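Putative acetyltransferase (Staphylococcus aureus subsp. aureus Mu50, PDB 3H4Q) is of unknown function but, as a member of the GNAT family, probably transfers an acetyl group from acetyl-coenzyme A to an unidentified acceptor. Local coordinates at residues G104-H109 with R135-I140; E91-I96 with V139-T144. All coordinates share one frame; numbering follows the deposited sequence.

Contact 1: G104-H109 with R135-I140; sequences GAFVIH and RGAEVI
With CG beside its backbone N (chi1 -78°), Phe106 brings its ring against Arg135 and Ala137, in the turn before strand 139-143, while Ile140, its CG1 anti to N (chi1 -180°), extends CD1 along the same sheet face toward Ile108. The two strands are the parallel neighbours of a beta-alpha-beta crossover of the GNAT fold, linked through helix 120-134. Phe106 N donates to Val139 O at 3.3 Å, and Ile140 CA returns a C-H...O contact of 3.4 Å to Phe106 O. Ile108 CD1 touches Ile140 CD1 at 3.7 Å; two beta-branched, wholly apolar chains suit this buried face of a strand, where Ile129 and Val132 of the helix also press on Ile140. Val139 turns to the other side of the sheet and packs closely on Ala105, where a single methyl fits. Between helix and strand, Gly136 has the positive phi of a Schellman motif, and the small Ala137 then sets its CB 3.8 Å from Phe106 CD1. Arg135, long and polar, suits the exposed end: its extended chain crosses the ring at about a right angle. Phe106 and Arg135 belong to the pocket of a bound polyethylene glycol fragment, probably from the crystallisation liquor, to which Arg135 NH1 makes a weak hydrogen bond. That guanidinium meets the ring at its own edge, NH1 lying 3.6 Å from Phe106 CE2.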
ATOM      1  N   GLY A 104      -1.704  -6.946  16.409  1.00 49.87           N
ATOM      2  CA  GLY A 104      -2.894  -6.688  15.610  1.00 50.31           C
ATOM      3  C   GLY A 104      -2.870  -5.498  14.659  1.00 51.00           C
ATOM      4  O   GLY A 104      -3.892  -5.157  14.062  1.00 51.59           O
ATOM      5  N   ALA A 105      -1.717  -4.869  14.487  1.00 51.79           N
ATOM      6  CA  ALA A 105      -1.616  -3.720  13.602  1.00 52.00           C
ATOM      7  C   ALA A 105      -1.777  -4.120  12.130  1.00 51.76           C
ATOM      8  O   ALA A 105      -1.521  -5.271  11.762  1.00 51.91           O
ATOM      9  CB  ALA A 105      -0.283  -3.032  13.809  1.00 52.73           C
ATOM     10  N   PHE A 106      -2.233  -3.161  11.323  1.00 51.02           N
ATOM     11  CA  PHE A 106      -2.337  -3.314   9.869  1.00 51.21           C
ATOM     12  C   PHE A 106      -1.047  -2.801   9.213  1.00 52.19           C
ATOM     13  O   PHE A 106      -0.336  -1.968   9.782  1.00 50.92           O
ATOM     14  CB  PHE A 106      -3.560  -2.580   9.316  1.00 50.75           C
ATOM     15  CG  PHE A 106      -4.835  -3.321   9.524  1.00 49.57           C
ATOM     16  CD1 PHE A 106      -5.496  -3.258  10.733  1.00 53.83           C
ATOM     17  CD2 PHE A 106      -5.362  -4.109   8.530  1.00 45.23           C
ATOM     18  CE1 PHE A 106      -6.676  -3.958  10.935  1.00 51.15           C
ATOM     19  CE2 PHE A 106      -6.539  -4.809   8.738  1.00 46.86           C
ATOM     20  CZ  PHE A 106      -7.191  -4.724   9.930  1.00 48.57           C
ATOM     21  N   VAL A 107      -0.756  -3.315   8.018  1.00 52.33           N
ATOM     22  CA  VAL A 107       0.469  -2.993   7.307  1.00 51.37           C
ATOM     23  C   VAL A 107       0.185  -2.726   5.835  1.00 52.64           C
ATOM     24  O   VAL A 107      -0.449  -3.553   5.165  1.00 50.33           O
ATOM     25  CB  VAL A 107       1.454  -4.188   7.355  1.00 52.28           C
ATOM     26  CG1 VAL A 107       2.702  -3.869   6.567  1.00 51.14           C
ATOM     27  CG2 VAL A 107       1.792  -4.582   8.795  1.00 49.00           C
ATOM     28  N   ILE A 108       0.652  -1.584   5.336  1.00 51.20           N
ATOM     29  CA  ILE A 108       0.536  -1.255   3.917  1.00 49.90           C
ATOM     30  C   ILE A 108       1.843  -1.702   3.295  1.00 50.20           C
ATOM     31  O   ILE A 108       2.902  -1.150   3.586  1.00 48.45           O
ATOM     32  CB  ILE A 108       0.323   0.236   3.692  1.00 50.43           C
ATOM     33  CG1 ILE A 108      -0.997   0.638   4.361  1.00 49.14           C
ATOM     34  CG2 ILE A 108       0.334   0.561   2.172  1.00 42.23           C
ATOM     35  CD1 ILE A 108      -1.345   2.083   4.253  1.00 51.68           C
ATOM     36  N   HIS A 109       1.766  -2.718   2.448  1.00 51.09           N
ATOM     37  CA  HIS A 109       2.951  -3.301   1.853  1.00 49.10           C
ATOM     38  C   HIS A 109       3.338  -2.700   0.557  1.00 47.46           C
ATOM     39  O   HIS A 109       4.505  -2.697   0.228  1.00 47.11           O
ATOM     40  CB  HIS A 109       2.737  -4.789   1.614  1.00 50.76           C
ATOM     41  CG  HIS A 109       2.506  -5.560   2.865  1.00 49.26           C
ATOM     42  ND1 HIS A 109       3.515  -5.806   3.766  1.00 52.17           N
ATOM     43  CD2 HIS A 109       1.391  -6.131   3.375  1.00 51.94           C
ATOM     44  CE1 HIS A 109       3.036  -6.504   4.776  1.00 52.99           C
ATOM     45  NE2 HIS A 109       1.749  -6.715   4.565  1.00 55.15           N
ATOM     46  N   ARG A 135     -12.533  -0.288  11.653  1.00 45.16           N
ATOM     47  CA  ARG A 135     -12.415  -1.589  12.299  1.00 43.67           C
ATOM     48  C   ARG A 135     -11.906  -1.543  13.717  1.00 43.05           C
ATOM     49  O   ARG A 135     -11.836  -2.574  14.376  1.00 45.25           O
ATOM     50  CB  ARG A 135     -11.517  -2.489  11.478  1.00 43.33           C
ATOM     51  CG  ARG A 135     -12.133  -2.855  10.176  1.00 41.45           C
ATOM     52  CD  ARG A 135     -11.169  -3.663   9.391  1.00 44.65           C
ATOM     53  NE  ARG A 135     -11.770  -4.180   8.167  1.00 46.33           N
ATOM     54  CZ  ARG A 135     -11.094  -4.868   7.253  1.00 41.39           C
ATOM     55  NH1 ARG A 135      -9.822  -5.133   7.412  1.00 45.75           N
ATOM     56  NH2 ARG A 135     -11.674  -5.291   6.163  1.00 50.11           N
ATOM     57  N   GLY A 136     -11.560  -0.365  14.201  1.00 43.79           N
ATOM     58  CA  GLY A 136     -11.086  -0.223  15.567  1.00 43.90           C
ATOM     59  C   GLY A 136      -9.577  -0.329  15.687  1.00 46.32           C
ATOM     60  O   GLY A 136      -9.071  -0.323  16.802  1.00 45.93           O
ATOM     61  N   ALA A 137      -8.841  -0.398  14.570  1.00 47.70           N
ATOM     62  CA  ALA A 137      -7.382  -0.479  14.656  1.00 48.49           C
ATOM     63  C   ALA A 137      -6.803   0.800  15.261  1.00 50.50           C
ATOM     64  O   ALA A 137      -7.412   1.870  15.177  1.00 50.90           O
ATOM     65  CB  ALA A 137      -6.790  -0.732  13.327  1.00 48.72           C
ATOM     66  N   GLU A 138      -5.654   0.668  15.920  1.00 52.17           N
ATOM     67  CA  GLU A 138      -4.976   1.804  16.546  1.00 53.82           C
ATOM     68  C   GLU A 138      -3.680   2.183  15.829  1.00 55.94           C
ATOM     69  O   GLU A 138      -3.276   3.358  15.832  1.00 56.27           O
ATOM     70  CB  GLU A 138      -4.670   1.502  18.012  1.00 52.55           C
ATOM     71  N   VAL A 139      -3.037   1.195  15.214  1.00 56.52           N
ATOM     72  CA  VAL A 139      -1.768   1.418  14.560  1.00 57.76           C
ATOM     73  C   VAL A 139      -1.745   0.817  13.162  1.00 58.32           C
ATOM     74  O   VAL A 139      -2.177  -0.312  12.956  1.00 57.26           O
ATOM     75  CB  VAL A 139      -0.594   0.860  15.414  1.00 57.30           C
ATOM     76  CG1 VAL A 139      -0.842  -0.571  15.801  1.00 60.28           C
ATOM     77  CG2 VAL A 139       0.723   0.982  14.668  1.00 58.16           C
ATOM     78  N   ILE A 140      -1.260   1.599  12.204  1.00 59.29           N
ATOM     79  CA  ILE A 140      -1.086   1.131  10.837  1.00 62.76           C
ATOM     80  C   ILE A 140       0.403   1.344  10.534  1.00 61.69           C
ATOM     81  O   ILE A 140       0.949   2.412  10.828  1.00 62.90           O
ATOM     82  CB  ILE A 140      -2.087   1.821   9.850  1.00 62.06           C
ATOM     83  CG1 ILE A 140      -1.911   1.329   8.435  1.00 68.23           C
ATOM     84  CG2 ILE A 140      -1.933   3.314   9.815  1.00 68.92           C
ATOM     85  CD1 ILE A 140      -3.002   1.907   7.512  1.00 65.98           C
TER

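Contact 2: E91-I96 with V139-T144; sequences EWYDDI and VILTDT
Leu141, the first residue of strand 139-143 to meet the short 3-10 helix at 91-95, starts its side chain toward that helix and meets the Tyr93 ring. Its CD1 comes to the ring edge 3.2 Å from Tyr93 CE2, the two chains running antiparallel alongside one another; with chi1 at 28°, off the staggered positions, this short approach may reflect crowding or an imperfectly defined side chain. A leucine suits this buried spot, giving the hydrocarbon part of the tyrosine a greasy neighbour, and Val107 of the adjacent strand touches both. Thr142 turns its side chain to the opposite face of the sheet, where OG1 bonds to Ile108 O; toward the 3-10 helix it offers backbone, with its carbonyl carbon 3.5 Å from Tyr93 OH. Asp143 comes back to the Tyr93 side. Its CG sits between the backbone N and the carbonyl carbon (chi1 62°), which brings OD2 to within 2.8 Å of Tyr93 OH. The hydroxyl donates this bond to the anti lone pair of OD2, with ring and carboxylate planes 79° apart; the other oxygen, OD1, accepts a weak bond from Phe145 N. A tyrosine is apt because it is long enough to reach the sheet and carries a donor at its end. Beside it, the Trp92 ring presents the edge atom CZ2 to Asp143 CB at 4.1 Å, while one indole face is covered by Tyr93 CD1. Thus a buried tyrosine-aspartate hydrogen bond pins the 3-10 helix, in the connection between strands 78-86 and 106-112, to strand 139-143, the parallel partner of strand 106-112 in the GNAT sheet.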
ATOM      1  N   GLU A  91       9.380  -9.871   8.942  1.00 55.72           N
ATOM      2  CA  GLU A  91      10.220 -10.473   9.970  1.00 55.68           C
ATOM      3  C   GLU A  91      11.210  -9.447  10.493  1.00 56.26           C
ATOM      4  O   GLU A  91      11.466  -9.403  11.689  1.00 57.89           O
ATOM      5  CB  GLU A  91      10.974 -11.695   9.429  1.00 55.18           C
ATOM      6  N   TRP A  92      11.741  -8.601   9.610  1.00 55.98           N
ATOM      7  CA  TRP A  92      12.720  -7.595  10.027  1.00 55.86           C
ATOM      8  C   TRP A  92      12.149  -6.467  10.888  1.00 56.38           C
ATOM      9  O   TRP A  92      12.921  -5.744  11.525  1.00 57.10           O
ATOM     10  CB  TRP A  92      13.491  -7.019   8.833  1.00 55.40           C
ATOM     11  CG  TRP A  92      12.709  -6.144   7.925  1.00 54.13           C
ATOM     12  CD1 TRP A  92      11.979  -6.532   6.842  1.00 55.58           C
ATOM     13  CD2 TRP A  92      12.605  -4.721   7.992  1.00 53.86           C
ATOM     14  NE1 TRP A  92      11.413  -5.438   6.233  1.00 53.57           N
ATOM     15  CE2 TRP A  92      11.782  -4.312   6.919  1.00 53.29           C
ATOM     16  CE3 TRP A  92      13.120  -3.750   8.857  1.00 54.63           C
ATOM     17  CZ2 TRP A  92      11.465  -2.971   6.685  1.00 52.69           C
ATOM     18  CZ3 TRP A  92      12.798  -2.413   8.624  1.00 55.54           C
ATOM     19  CH2 TRP A  92      11.980  -2.040   7.545  1.00 53.59           C
ATOM     20  N   TYR A  93      10.825  -6.292  10.895  1.00 56.14           N
ATOM     21  CA  TYR A  93      10.193  -5.304  11.783  1.00 55.98           C
ATOM     22  C   TYR A  93      10.609  -5.628  13.225  1.00 55.91           C
ATOM     23  O   TYR A  93      10.895  -4.723  14.005  1.00 56.21           O
ATOM     24  CB  TYR A  93       8.659  -5.295  11.640  1.00 55.19           C
ATOM     25  CG  TYR A  93       8.078  -4.579  10.424  1.00 57.28           C
ATOM     26  CD1 TYR A  93       8.867  -4.230   9.327  1.00 57.23           C
ATOM     27  CD2 TYR A  93       6.708  -4.319  10.341  1.00 57.28           C
ATOM     28  CE1 TYR A  93       8.322  -3.593   8.224  1.00 55.78           C
ATOM     29  CE2 TYR A  93       6.156  -3.685   9.222  1.00 54.06           C
ATOM     30  CZ  TYR A  93       6.971  -3.323   8.172  1.00 55.61           C
ATOM     31  OH  TYR A  93       6.447  -2.695   7.054  1.00 52.42           O
ATOM     32  N   ASP A  94      10.702  -6.917  13.560  1.00 55.39           N
ATOM     33  CA  ASP A  94      11.147  -7.338  14.895  1.00 56.76           C
ATOM     34  C   ASP A  94      12.535  -6.801  15.298  1.00 56.98           C
ATOM     35  O   ASP A  94      12.876  -6.833  16.480  1.00 57.75           O
ATOM     36  CB  ASP A  94      11.162  -8.871  15.019  1.00 57.14           C
ATOM     37  CG  ASP A  94       9.777  -9.486  14.960  1.00 57.67           C
ATOM     38  OD1 ASP A  94       8.806  -8.766  14.671  1.00 66.41           O
ATOM     39  OD2 ASP A  94       9.658 -10.702  15.199  1.00 65.15           O
ATOM     40  N   ASP A  95      13.330  -6.333  14.330  1.00 57.04           N
ATOM     41  CA  ASP A  95      14.661  -5.771  14.604  1.00 57.09           C
ATOM     42  C   ASP A  95      14.637  -4.284  15.008  1.00 56.50           C
ATOM     43  O   ASP A  95      15.686  -3.727  15.307  1.00 57.34           O
ATOM     44  CB  ASP A  95      15.586  -5.934  13.375  1.00 57.97           C
ATOM     45  CG  ASP A  95      15.771  -7.393  12.946  1.00 60.32           C
ATOM     46  OD1 ASP A  95      15.916  -8.277  13.835  1.00 61.06           O
ATOM     47  OD2 ASP A  95      15.803  -7.646  11.710  1.00 59.93           O
ATOM     48  N   ILE A  96      13.464  -3.649  15.029  1.00 55.22           N
ATOM     49  CA  ILE A  96      13.338  -2.224  15.362  1.00 54.52           C
ATOM     50  C   ILE A  96      12.727  -2.010  16.748  1.00 53.39           C
ATOM     51  O   ILE A  96      11.863  -2.773  17.179  1.00 52.74           O
ATOM     52  CB  ILE A  96      12.419  -1.510  14.340  1.00 54.19           C
ATOM     53  CG1 ILE A  96      12.884  -1.774  12.909  1.00 55.33           C
ATOM     54  CG2 ILE A  96      12.356  -0.005  14.608  1.00 51.15           C
ATOM     55  CD1 ILE A  96      11.921  -1.271  11.869  1.00 55.20           C
ATOM     56  N   VAL A 139      -3.037   1.195  15.214  1.00 56.52           N
ATOM     57  CA  VAL A 139      -1.768   1.418  14.560  1.00 57.76           C
ATOM     58  C   VAL A 139      -1.745   0.817  13.162  1.00 58.32           C
ATOM     59  O   VAL A 139      -2.177  -0.312  12.956  1.00 57.26           O
ATOM     60  CB  VAL A 139      -0.594   0.860  15.414  1.00 57.30           C
ATOM     61  CG1 VAL A 139      -0.842  -0.571  15.801  1.00 60.28           C
ATOM     62  CG2 VAL A 139       0.723   0.982  14.668  1.00 58.16           C
ATOM     63  N   ILE A 140      -1.260   1.599  12.204  1.00 59.29           N
ATOM     64  CA  ILE A 140      -1.086   1.131  10.837  1.00 62.76           C
ATOM     65  C   ILE A 140       0.403   1.344  10.534  1.00 61.69           C
ATOM     66  O   ILE A 140       0.949   2.412  10.828  1.00 62.90           O
ATOM     67  CB  ILE A 140      -2.087   1.821   9.850  1.00 62.06           C
ATOM     68  CG1 ILE A 140      -1.911   1.329   8.435  1.00 68.23           C
ATOM     69  CG2 ILE A 140      -1.933   3.314   9.815  1.00 68.92           C
ATOM     70  CD1 ILE A 140      -3.002   1.907   7.512  1.00 65.98           C
ATOM     71  N   LEU A 141       1.090   0.306  10.062  1.00 60.27           N
ATOM     72  CA  LEU A 141       2.508   0.445   9.735  1.00 59.23           C
ATOM     73  C   LEU A 141       2.880   0.218   8.264  1.00 58.61           C
ATOM     74  O   LEU A 141       2.054  -0.202   7.441  1.00 58.87           O
ATOM     75  CB  LEU A 141       3.407  -0.258  10.757  1.00 59.83           C
ATOM     76  CG  LEU A 141       3.051  -1.473  11.614  1.00 61.33           C
ATOM     77  CD1 LEU A 141       3.720  -2.731  11.141  1.00 65.56           C
ATOM     78  CD2 LEU A 141       3.560  -1.209  13.003  1.00 55.78           C
ATOM     79  N   THR A 142       4.095   0.615   7.911  1.00 55.22           N
ATOM     80  CA  THR A 142       4.546   0.500   6.538  1.00 51.74           C
ATOM     81  C   THR A 142       6.032   0.770   6.506  1.00 50.18           C
ATOM     82  O   THR A 142       6.661   0.858   7.550  1.00 51.08           O
ATOM     83  CB  THR A 142       3.792   1.481   5.612  1.00 52.46           C
ATOM     84  OG1 THR A 142       4.140   1.222   4.241  1.00 53.16           O
ATOM     85  CG2 THR A 142       4.082   2.932   5.980  1.00 45.73           C
ATOM     86  N   ASP A 143       6.603   0.875   5.316  1.00 48.29           N
ATOM     87  CA  ASP A 143       8.024   1.123   5.197  1.00 48.76           C
ATOM     88  C   ASP A 143       8.339   1.782   3.862  1.00 47.24           C
ATOM     89  O   ASP A 143       7.513   1.774   2.940  1.00 46.27           O
ATOM     90  CB  ASP A 143       8.817  -0.178   5.409  1.00 50.11           C
ATOM     91  CG  ASP A 143       8.502  -1.237   4.373  1.00 50.52           C
ATOM     92  OD1 ASP A 143       8.997  -1.100   3.237  1.00 54.25           O
ATOM     93  OD2 ASP A 143       7.811  -2.227   4.709  1.00 60.42           O
ATOM     94  N   THR A 144       9.535   2.356   3.777  1.00 45.73           N
ATOM     95  CA  THR A 144       9.983   3.065   2.581  1.00 44.75           C
ATOM     96  C   THR A 144       9.696   2.301   1.295  1.00 47.55           C
ATOM     97  O   THR A 144       9.289   2.890   0.285  1.00 49.07           O
ATOM     98  CB  THR A 144      11.475   3.321   2.650  1.00 42.51           C
ATOM     99  OG1 THR A 144      11.747   4.144   3.786  1.00 40.88           O
ATOM    100  CG2 THR A 144      11.968   4.009   1.393  1.00 40.96           C
TER

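In the fold
The centres of the contacts lie about 11 Å apart, and both use strand 139-143, sharing Val139 and Ile140. In chain order 91-96 comes first, then 104-109, helix 120-134 and finally the shared strand. Contact 1 joins this strand to its parallel neighbour, strand 106-112; contact 2 lies on the opposite face of the sheet. They meet directly: Phe106 O probably accepts a hydrogen bond from Leu141 N (2.7 Å), and Val107 CG2 packs on Leu141 CD1 at 3.6 Å. At this point the strand pair is packed on one face by helix 120-134 and on the other by the 3-10 helix. GNAT enzymes usually bind acetyl-coenzyme A at this parallel pair, probably so here too.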